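Local coordinates for protein putative phosphohistidine phosphatase SixA (Agrobacterium tumefaciens, PDB 2RFL) that probably removes phosphate from phosphohistidine in proteins, as a putative SixA-type member of the histidine phosphatase superfamily, at residues 31-36 with 66-71; 38-43 with 140-145; 124-129 with 159-164. All blocks are in the same frame, centred on the assembly; numbering follows the deposited sequence.

How the contacts relate
The three contacts show how chemistry follows place in an alpha-beta-alpha sandwich. All are partly buried, each mixing buried with half-covered residues. Contacts 1 and 2 are neighbours, with centres about 10 Å apart, and share helix 35-51: contact 1 sets the loop at its start against helix 64-77, and contact 2 sets its first turns against the bend before strand 145-149. Each is organised by one side-chain hydrogen bond, and Phe38 of contact 2 touches both Leu33 and Gln68 of contact 1. Contact 3 lies across the chain's centre from contact 1, their centres about 28 Å apart, where helix 118-127 ends beside edge strand 162-167; its side chains meet through apolar surfaces and selenium over an indole.

Contact 1: residues 31-36 with 66-71; sequences RGLNEA and CRQTTQ
Leu33 and Gln68 reach past one another in opposite directions, so that the backbone of each lies near the far end of the other's side chain. The arrangement illustrates how a single amide can fix a loop to a helix. Gln68 leaves helix 64-77 with its CG beside the backbone N (chi1 -62°) and then runs extended, which carries its amide over to the loop. There OE1 accepts the N-H of Leu33, with 2.7 Å between Leu33 N and Gln68 OE1. The N-H points at the oxygen at 153°, while the donor stands slightly out of the carbonyl plane.

Beside this bond the leucine runs back along the glutamine chain. Its CG lies 3.3 Å from Gln68 OE1, and its branch CD1 rests 3.5 Å from Gln68 CB, close to the helix backbone. The second branch, CD2, turns to Thr69 and meets OG1 at 3.6 Å, the two side chains crossing at about a right angle. That hydroxyl has its polar partners elsewhere: Arg65 O one turn earlier in the helix, and the backbone N of Ala17, in the loop that follows strand 10-15. Phe38 of helix 35-51 touches both Leu33 and Gln68.

Just beyond Leu33, Asn34 takes the N-cap position, its OD1 bonding Gly37 N, so the bonded loop leads directly into helix 35-51. The backbone N of Leu33, which lies ahead of that helix, is met by a side chain instead of by another backbone group. A polar tie and an aliphatic contact thus act on the same two residues: the hydrogen bond fixes the direction of the amide, and the leucine branches pack against Gln68 CB and Thr69.

Contact 2: residues 38-43 with 140-145; sequences FAEAEI and FPTSGL
Thr142 OG1 donates to Glu40 OE1 over 3.2 Å, using the carboxylate's syn lone pair, the one on the side of OE2. The two side chains cross at about a right angle: Glu40 comes off helix 35-51 as an extended chain, whereas the threonine hydroxyl sits in the crowded position between its backbone N and carbonyl carbon (chi1 56°). The same OE1 lies 3.4 Å from Thr142 O, but both are acceptors and this is mere proximity. Thr142 and Ser143 form the corner of a type II beta turn running from Pro141 to Gly144, closed by Gly144 N to Pro141 O at 3.2 Å, with Ser143 at the positive phi (53°) that the third place of such a turn requires. The turn leads into strand 145-149 and lies against the end of strand 10-15, Gly144 sharing a backbone bond with Arg15 and Ser143 one with His16 just past it; Arg15-His16 probably corresponds to the Arg-His pair of the superfamily's signature. On the helix side Ser143 presses against Ala41, its OG 3.6 Å from Ala41 CA and 4.1 Å from Ala41 CB. This hydroxyl is buried with no polar partner in the model. Ala41 also touches Ala17, and Glu40 touches Pro169.

Contact 3: residues 124-129 with 159-164; sequences EAMIGE and NRWRLI
Met126, present as selenomethionine, makes a Met-aromatic contact with Trp161 where the end of helix 118-127 meets the residues leading into strand 162-167. The two side chains lie side by side and point the same way. Extended beyond CG, the Met126 chain carries SE above the face of the indole, 4.8 Å from the centroid of its five-membered ring and 16° off the ring normal, a rather distant approach. Nearer the backbone, Met126 CG meets Trp161 CD1 at 3.8 Å, obliquely to the ring. A second apolar patch follows: one residue on from Met126 and two on from Trp161, Ile127 turns its CG2 branch to Leu163, 3.9 Å from Leu163 CB and 3.8 Å from Leu163 N. A water can link the backbones, donating to Ile127 O at 3.2 Å and weakly to Trp161 O at 3.4 Å, although other acceptors compete for its protons. The helix stops here, Gly128 taking a positive phi after it. Strand 162-167 is an outermost strand of the sheet and pairs with strand 145-149, whose Leu148 touches both Met126 and Ile127; Met126 and Trp161 also reach Val11 of strand 10-15, and helix 98-102 adds Leu98 and Ile101 around Met126.

Contact 1: residues 31-36 with 66-71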
loop_
_atom_site.group_PDB
_atom_site.type_symbol
_atom_site.label_atom_id
_atom_site.label_comp_id
_atom_site.label_asym_id
_atom_site.label_seq_id
_atom_site.Cartn_x
_atom_site.Cartn_y
_atom_site.Cartn_z
ATOM N N ARG A 31 -14.426 -9.593 -5.374
ATOM C CA ARG A 31 -15.224 -8.618 -4.658
ATOM C C ARG A 31 -14.782 -7.225 -5.078
ATOM O O ARG A 31 -13.595 -7.019 -5.357
ATOM C CB ARG A 31 -15.091 -8.793 -3.148
ATOM C CG ARG A 31 -15.744 -10.044 -2.591
ATOM C CD ARG A 31 -15.171 -10.307 -1.224
ATOM N NE ARG A 31 -15.084 -9.079 -0.448
ATOM C CZ ARG A 31 -14.291 -8.893 0.597
ATOM N NH1 ARG A 31 -13.488 -9.859 1.014
ATOM N NH2 ARG A 31 -14.306 -7.727 1.230
ATOM N N GLY A 32 -15.727 -6.281 -5.136
ATOM C CA GLY A 32 -15.427 -4.919 -5.587
ATOM C C GLY A 32 -15.258 -3.910 -4.472
ATOM O O GLY A 32 -15.435 -4.229 -3.299
ATOM N N LEU A 33 -14.878 -2.695 -4.831
ATOM C CA LEU A 33 -14.937 -1.612 -3.900
ATOM C C LEU A 33 -16.391 -1.227 -3.877
ATOM O O LEU A 33 -17.030 -1.185 -4.931
ATOM C CB LEU A 33 -14.086 -0.431 -4.350
ATOM C CG LEU A 33 -12.559 -0.506 -4.541
ATOM C CD1 LEU A 33 -12.073 0.775 -5.059
ATOM C CD2 LEU A 33 -11.905 -0.797 -3.205
ATOM N N ASN A 34 -16.936 -1.028 -2.664
ATOM C CA ASN A 34 -18.260 -0.423 -2.479
ATOM C C ASN A 34 -18.159 1.094 -2.633
ATOM O O ASN A 34 -17.076 1.609 -2.919
ATOM C CB ASN A 34 -18.841 -0.818 -1.110
ATOM C CG ASN A 34 -18.053 -0.257 0.063
ATOM O OD1 ASN A 34 -16.934 0.221 -0.078
ATOM N ND2 ASN A 34 -18.638 -0.344 1.241
ATOM N N GLU A 35 -19.264 1.807 -2.425
ATOM C CA GLU A 35 -19.272 3.277 -2.475
ATOM C C GLU A 35 -18.325 3.993 -1.500
ATOM O O GLU A 35 -17.443 4.756 -1.962
ATOM C CB GLU A 35 -20.677 3.838 -2.455
ATOM C CG GLU A 35 -21.623 3.231 -3.559
ATOM C CD GLU A 35 -21.024 3.079 -4.989
ATOM O OE1 GLU A 35 -20.982 1.935 -5.509
ATOM O OE2 GLU A 35 -20.618 4.090 -5.615
ATOM N N ALA A 36 -18.421 3.725 -0.196
ATOM C CA ALA A 36 -17.504 4.361 0.732
ATOM C C ALA A 36 -16.012 4.014 0.477
ATOM O O ALA A 36 -15.116 4.894 0.549
ATOM C CB ALA A 36 -17.886 4.057 2.128
ATOM N N CYS A 66 -8.072 -4.476 -5.483
ATOM C CA CYS A 66 -6.754 -3.869 -5.396
ATOM C C CYS A 66 -6.583 -3.124 -6.667
ATOM O O CYS A 66 -6.094 -2.021 -6.678
ATOM C CB CYS A 66 -5.642 -4.912 -5.236
ATOM S SG CYS A 66 -5.312 -5.331 -3.511
ATOM N N ARG A 67 -7.038 -3.743 -7.734
ATOM C CA ARG A 67 -7.020 -3.177 -9.044
ATOM C C ARG A 67 -7.717 -1.792 -9.095
ATOM O O ARG A 67 -7.117 -0.816 -9.514
ATOM C CB ARG A 67 -7.632 -4.199 -9.995
ATOM C CG ARG A 67 -6.644 -5.275 -10.354
ATOM C CD ARG A 67 -7.190 -6.064 -11.524
ATOM N NE ARG A 67 -6.226 -6.977 -12.122
ATOM C CZ ARG A 67 -5.345 -6.654 -13.081
ATOM N NH1 ARG A 67 -5.270 -5.425 -13.551
ATOM N NH2 ARG A 67 -4.522 -7.568 -13.578
ATOM N N GLN A 68 -8.960 -1.737 -8.597
ATOM C CA GLN A 68 -9.764 -0.519 -8.529
ATOM C C GLN A 68 -9.074 0.461 -7.567
ATOM O O GLN A 68 -8.912 1.644 -7.925
ATOM C CB GLN A 68 -11.218 -0.779 -8.105
ATOM C CG GLN A 68 -12.069 -1.672 -9.014
ATOM C CD GLN A 68 -13.260 -2.365 -8.252
ATOM O OE1 GLN A 68 -13.290 -2.500 -7.019
ATOM N NE2 GLN A 68 -14.177 -2.855 -9.003
ATOM N N THR A 69 -8.623 -0.021 -6.397
ATOM C CA THR A 69 -7.857 0.870 -5.516
ATOM C C THR A 69 -6.773 1.599 -6.351
ATOM O O THR A 69 -6.763 2.831 -6.366
ATOM C CB THR A 69 -7.258 0.166 -4.229
ATOM O OG1 THR A 69 -8.293 -0.538 -3.512
ATOM C CG2 THR A 69 -6.649 1.190 -3.273
ATOM N N THR A 70 -5.933 0.838 -7.078
ATOM C CA THR A 70 -4.807 1.354 -7.919
ATOM C C THR A 70 -5.259 2.362 -8.997
ATOM O O THR A 70 -4.653 3.418 -9.126
ATOM C CB THR A 70 -3.902 0.190 -8.530
ATOM O OG1 THR A 70 -3.035 -0.355 -7.517
ATOM C CG2 THR A 70 -3.049 0.662 -9.693
ATOM N N GLN A 71 -6.334 2.030 -9.731
ATOM C CA GLN A 71 -7.002 2.941 -10.635
ATOM C C GLN A 71 -7.336 4.321 -10.034
ATOM O O GLN A 71 -7.361 5.331 -10.725
ATOM C CB GLN A 71 -8.241 2.271 -11.248
ATOM C CG GLN A 71 -7.926 1.036 -12.122
ATOM C CD GLN A 71 -9.151 0.217 -12.581
ATOM O OE1 GLN A 71 -10.301 0.665 -12.485
ATOM N NE2 GLN A 71 -8.891 -1.006 -13.080
#

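Contact 2: residues 38-43 with 140-145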
loop_
_atom_site.group_PDB
_atom_site.type_symbol
_atom_site.label_atom_id
_atom_site.label_comp_id
_atom_site.label_asym_id
_atom_site.label_seq_id
_atom_site.Cartn_x
_atom_site.Cartn_y
_atom_site.Cartn_z
ATOM N N PHE A 38 -14.863 3.106 -2.554
ATOM C CA PHE A 38 -14.523 4.002 -3.686
ATOM C C PHE A 38 -14.140 5.453 -3.353
ATOM O O PHE A 38 -13.256 6.030 -3.980
ATOM C CB PHE A 38 -15.661 4.048 -4.692
ATOM C CG PHE A 38 -15.568 3.013 -5.741
ATOM C CD1 PHE A 38 -14.440 2.951 -6.578
ATOM C CD2 PHE A 38 -16.625 2.114 -5.937
ATOM C CE1 PHE A 38 -14.381 1.979 -7.614
ATOM C CE2 PHE A 38 -16.577 1.144 -6.931
ATOM C CZ PHE A 38 -15.480 1.059 -7.782
ATOM N N ALA A 39 -14.847 6.034 -2.396
ATOM C CA ALA A 39 -14.696 7.436 -2.062
ATOM C C ALA A 39 -13.398 7.689 -1.322
ATOM O O ALA A 39 -12.726 8.657 -1.639
ATOM C CB ALA A 39 -15.910 7.947 -1.261
ATOM N N GLU A 40 -13.070 6.814 -0.364
ATOM C CA GLU A 40 -11.891 6.895 0.494
ATOM C C GLU A 40 -10.602 6.837 -0.321
ATOM O O GLU A 40 -9.649 7.564 -0.068
ATOM C CB GLU A 40 -11.802 5.640 1.351
ATOM C CG GLU A 40 -12.556 5.534 2.635
ATOM C CD GLU A 40 -12.302 4.152 3.339
ATOM O OE1 GLU A 40 -11.504 3.305 2.840
ATOM O OE2 GLU A 40 -12.938 3.921 4.401
ATOM N N ALA A 41 -10.552 5.884 -1.241
ATOM C CA ALA A 41 -9.374 5.670 -2.024
ATOM C C ALA A 41 -9.112 6.882 -2.900
ATOM O O ALA A 41 -7.971 7.276 -3.089
ATOM C CB ALA A 41 -9.509 4.403 -2.857
ATOM N N GLU A 42 -10.176 7.475 -3.428
ATOM C CA GLU A 42 -10.050 8.811 -4.026
ATOM C C GLU A 42 -9.539 9.892 -3.041
ATOM O O GLU A 42 -8.560 10.563 -3.353
ATOM C CB GLU A 42 -11.318 9.240 -4.769
ATOM C CG GLU A 42 -11.055 10.336 -5.772
ATOM C CD GLU A 42 -11.614 10.017 -7.152
ATOM O OE1 GLU A 42 -12.761 10.435 -7.431
ATOM O OE2 GLU A 42 -10.907 9.337 -7.941
ATOM N N ILE A 43 -10.173 10.029 -1.873
ATOM C CA ILE A 43 -9.779 11.043 -0.889
ATOM C C ILE A 43 -8.281 10.900 -0.602
ATOM O O ILE A 43 -7.522 11.861 -0.704
ATOM C CB ILE A 43 -10.634 10.973 0.442
ATOM C CG1 ILE A 43 -12.033 11.587 0.291
ATOM C CG2 ILE A 43 -9.942 11.710 1.598
ATOM C CD1 ILE A 43 -12.816 11.206 -0.969
ATOM N N PHE A 140 -3.980 -1.684 10.717
ATOM C CA PHE A 140 -3.702 -1.057 9.414
ATOM C C PHE A 140 -5.002 -1.015 8.576
ATOM O O PHE A 140 -5.430 -2.046 8.013
ATOM C CB PHE A 140 -2.591 -1.856 8.722
ATOM C CG PHE A 140 -1.888 -1.141 7.615
ATOM C CD1 PHE A 140 -2.593 -0.568 6.555
ATOM C CD2 PHE A 140 -0.496 -1.088 7.597
ATOM C CE1 PHE A 140 -1.949 0.079 5.495
ATOM C CE2 PHE A 140 0.172 -0.446 6.548
ATOM C CZ PHE A 140 -0.582 0.147 5.483
ATOM N N PRO A 141 -5.649 0.171 8.520
ATOM C CA PRO A 141 -6.963 0.351 7.912
ATOM C C PRO A 141 -6.978 0.300 6.358
ATOM O O PRO A 141 -5.917 0.343 5.712
ATOM C CB PRO A 141 -7.380 1.742 8.430
ATOM C CG PRO A 141 -6.079 2.490 8.624
ATOM C CD PRO A 141 -5.099 1.441 9.054
ATOM N N THR A 142 -8.180 0.203 5.785
ATOM C CA THR A 142 -8.360 0.191 4.339
ATOM C C THR A 142 -8.060 1.532 3.731
ATOM O O THR A 142 -8.495 2.552 4.231
ATOM C CB THR A 142 -9.790 -0.167 3.899
ATOM O OG1 THR A 142 -10.737 0.737 4.500
ATOM C CG2 THR A 142 -10.100 -1.629 4.195
ATOM N N SER A 143 -7.363 1.518 2.610
ATOM C CA SER A 143 -6.774 2.743 1.996
ATOM C C SER A 143 -5.901 3.578 2.921
ATOM O O SER A 143 -5.784 4.789 2.708
ATOM C CB SER A 143 -7.797 3.628 1.300
ATOM O OG SER A 143 -7.069 4.483 0.433
ATOM N N GLY A 144 -5.290 2.907 3.922
ATOM C CA GLY A 144 -4.250 3.486 4.791
ATOM C C GLY A 144 -2.917 3.491 4.054
ATOM O O GLY A 144 -2.541 2.510 3.428
ATOM N N LEU A 145 -2.218 4.612 4.083
ATOM C CA LEU A 145 -0.922 4.743 3.392
ATOM C C LEU A 145 0.245 5.128 4.316
ATOM O O LEU A 145 0.343 6.265 4.780
ATOM C CB LEU A 145 -1.023 5.747 2.255
ATOM C CG LEU A 145 0.224 6.241 1.528
ATOM C CD1 LEU A 145 0.684 5.169 0.516
ATOM C CD2 LEU A 145 -0.048 7.617 0.843
#

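Contact 3: residues 124-129 with 159-164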
loop_
_atom_site.group_PDB
_atom_site.type_symbol
_atom_site.label_atom_id
_atom_site.label_comp_id
_atom_site.label_asym_id
_atom_site.label_seq_id
_atom_site.Cartn_x
_atom_site.Cartn_y
_atom_site.Cartn_z
ATOM N N GLU A 124 5.149 -3.741 10.162
ATOM C CA GLU A 124 5.676 -4.206 11.433
ATOM C C GLU A 124 7.158 -4.586 11.254
ATOM O O GLU A 124 8.013 -4.122 12.002
ATOM C CB GLU A 124 4.825 -5.365 12.040
ATOM C CG GLU A 124 5.179 -5.710 13.504
ATOM C CD GLU A 124 4.694 -7.095 14.022
ATOM O OE1 GLU A 124 4.152 -7.934 13.251
ATOM O OE2 GLU A 124 4.880 -7.343 15.241
ATOM N N ALA A 125 7.440 -5.399 10.231
ATOM C CA ALA A 125 8.804 -5.855 9.889
ATOM C C ALA A 125 9.799 -4.733 9.802
ATOM O O ALA A 125 10.952 -4.917 10.151
ATOM C CB ALA A 125 8.790 -6.609 8.573
HETATM N N MSE A 126 9.326 -3.569 9.352
HETATM C CA MSE A 126 10.141 -2.393 9.062
HETATM C C MSE A 126 10.281 -1.400 10.234
HETATM O O MSE A 126 11.327 -0.825 10.402
HETATM C CB MSE A 126 9.603 -1.661 7.826
HETATM C CG MSE A 126 9.450 -2.466 6.542
HETATM SE SE MSE A 126 8.420 -1.478 5.113
HETATM C CE MSE A 126 8.545 -2.859 3.782
ATOM N N ILE A 127 9.218 -1.165 11.002
ATOM C CA ILE A 127 9.225 -0.165 12.087
ATOM C C ILE A 127 9.029 -0.770 13.494
ATOM O O ILE A 127 9.213 -0.084 14.509
ATOM C CB ILE A 127 8.203 1.007 11.867
ATOM C CG1 ILE A 127 6.758 0.514 12.035
ATOM C CG2 ILE A 127 8.399 1.739 10.496
ATOM C CD1 ILE A 127 5.783 1.643 12.279
ATOM N N GLY A 128 8.718 -2.057 13.552
ATOM C CA GLY A 128 8.641 -2.780 14.817
ATOM C C GLY A 128 7.247 -2.741 15.385
ATOM O O GLY A 128 6.475 -1.854 15.068
ATOM N N GLU A 129 6.913 -3.714 16.228
ATOM C CA GLU A 129 5.600 -3.737 16.896
ATOM C C GLU A 129 5.277 -2.505 17.799
ATOM O O GLU A 129 4.167 -1.987 17.746
ATOM C CB GLU A 129 5.391 -5.042 17.642
ATOM C CG GLU A 129 6.481 -5.388 18.615
ATOM C CD GLU A 129 5.985 -6.290 19.729
ATOM O OE1 GLU A 129 6.197 -7.515 19.632
ATOM O OE2 GLU A 129 5.375 -5.771 20.694
ATOM N N ASN A 159 20.689 1.654 7.461
ATOM C CA ASN A 159 20.599 0.892 8.710
ATOM C C ASN A 159 19.170 0.485 9.082
ATOM O O ASN A 159 18.941 -0.651 9.512
ATOM C CB ASN A 159 21.260 1.636 9.878
ATOM C CG ASN A 159 22.403 0.850 10.498
ATOM O OD1 ASN A 159 23.012 0.020 9.835
ATOM N ND2 ASN A 159 22.720 1.126 11.759
ATOM N N ARG A 160 18.218 1.403 8.924
ATOM C CA ARG A 160 16.816 1.103 9.261
ATOM C C ARG A 160 15.763 1.971 8.555
ATOM O O ARG A 160 16.053 3.143 8.196
ATOM C CB ARG A 160 16.590 1.096 10.793
ATOM C CG ARG A 160 16.415 2.433 11.504
ATOM C CD ARG A 160 16.386 2.159 13.011
ATOM N NE ARG A 160 16.470 3.370 13.811
ATOM C CZ ARG A 160 15.452 3.947 14.443
ATOM N NH1 ARG A 160 14.223 3.427 14.412
ATOM N NH2 ARG A 160 15.677 5.045 15.146
ATOM N N TRP A 161 14.567 1.378 8.377
ATOM C CA TRP A 161 13.365 2.089 7.856
ATOM C C TRP A 161 12.709 3.015 8.903
ATOM O O TRP A 161 12.451 2.603 10.030
ATOM C CB TRP A 161 12.304 1.121 7.283
ATOM C CG TRP A 161 12.694 0.401 6.021
ATOM C CD1 TRP A 161 12.916 -0.940 5.875
ATOM C CD2 TRP A 161 12.903 0.974 4.717
ATOM N NE1 TRP A 161 13.251 -1.243 4.583
ATOM C CE2 TRP A 161 13.259 -0.086 3.845
ATOM C CE3 TRP A 161 12.852 2.279 4.206
ATOM C CZ2 TRP A 161 13.551 0.124 2.486
ATOM C CZ3 TRP A 161 13.126 2.478 2.830
ATOM C CH2 TRP A 161 13.482 1.417 2.004
ATOM N N ARG A 162 12.438 4.259 8.536
ATOM C CA ARG A 162 11.702 5.169 9.455
ATOM C C ARG A 162 10.310 5.496 8.893
ATOM O O ARG A 162 10.189 5.854 7.717
ATOM C CB ARG A 162 12.466 6.479 9.681
ATOM C CG ARG A 162 13.985 6.400 9.805
ATOM C CD ARG A 162 14.456 5.626 11.027
ATOM N NE ARG A 162 13.698 5.979 12.220
ATOM C CZ ARG A 162 13.987 7.008 13.005
ATOM N NH1 ARG A 162 13.242 7.268 14.064
ATOM N NH2 ARG A 162 15.021 7.776 12.721
ATOM N N LEU A 163 9.261 5.384 9.699
ATOM C CA LEU A 163 7.955 5.881 9.232
ATOM C C LEU A 163 7.935 7.385 9.347
ATOM O O LEU A 163 8.344 7.928 10.379
ATOM C CB LEU A 163 6.783 5.276 10.009
ATOM C CG LEU A 163 5.420 5.795 9.572
ATOM C CD1 LEU A 163 4.760 4.939 8.490
ATOM C CD2 LEU A 163 4.523 5.902 10.786
ATOM N N ILE A 164 7.410 8.051 8.324
ATOM C CA ILE A 164 7.650 9.494 8.072
ATOM C C ILE A 164 6.312 10.258 7.961
ATOM O O ILE A 164 6.258 11.524 8.151
ATOM C CB ILE A 164 8.522 9.628 6.764
ATOM C CG1 ILE A 164 9.994 9.366 7.050
ATOM C CG2 ILE A 164 8.280 10.915 5.937
ATOM C CD1 ILE A 164 10.781 10.499 7.563
HETATM O O HOH W 1 11.503 1.797 13.232
#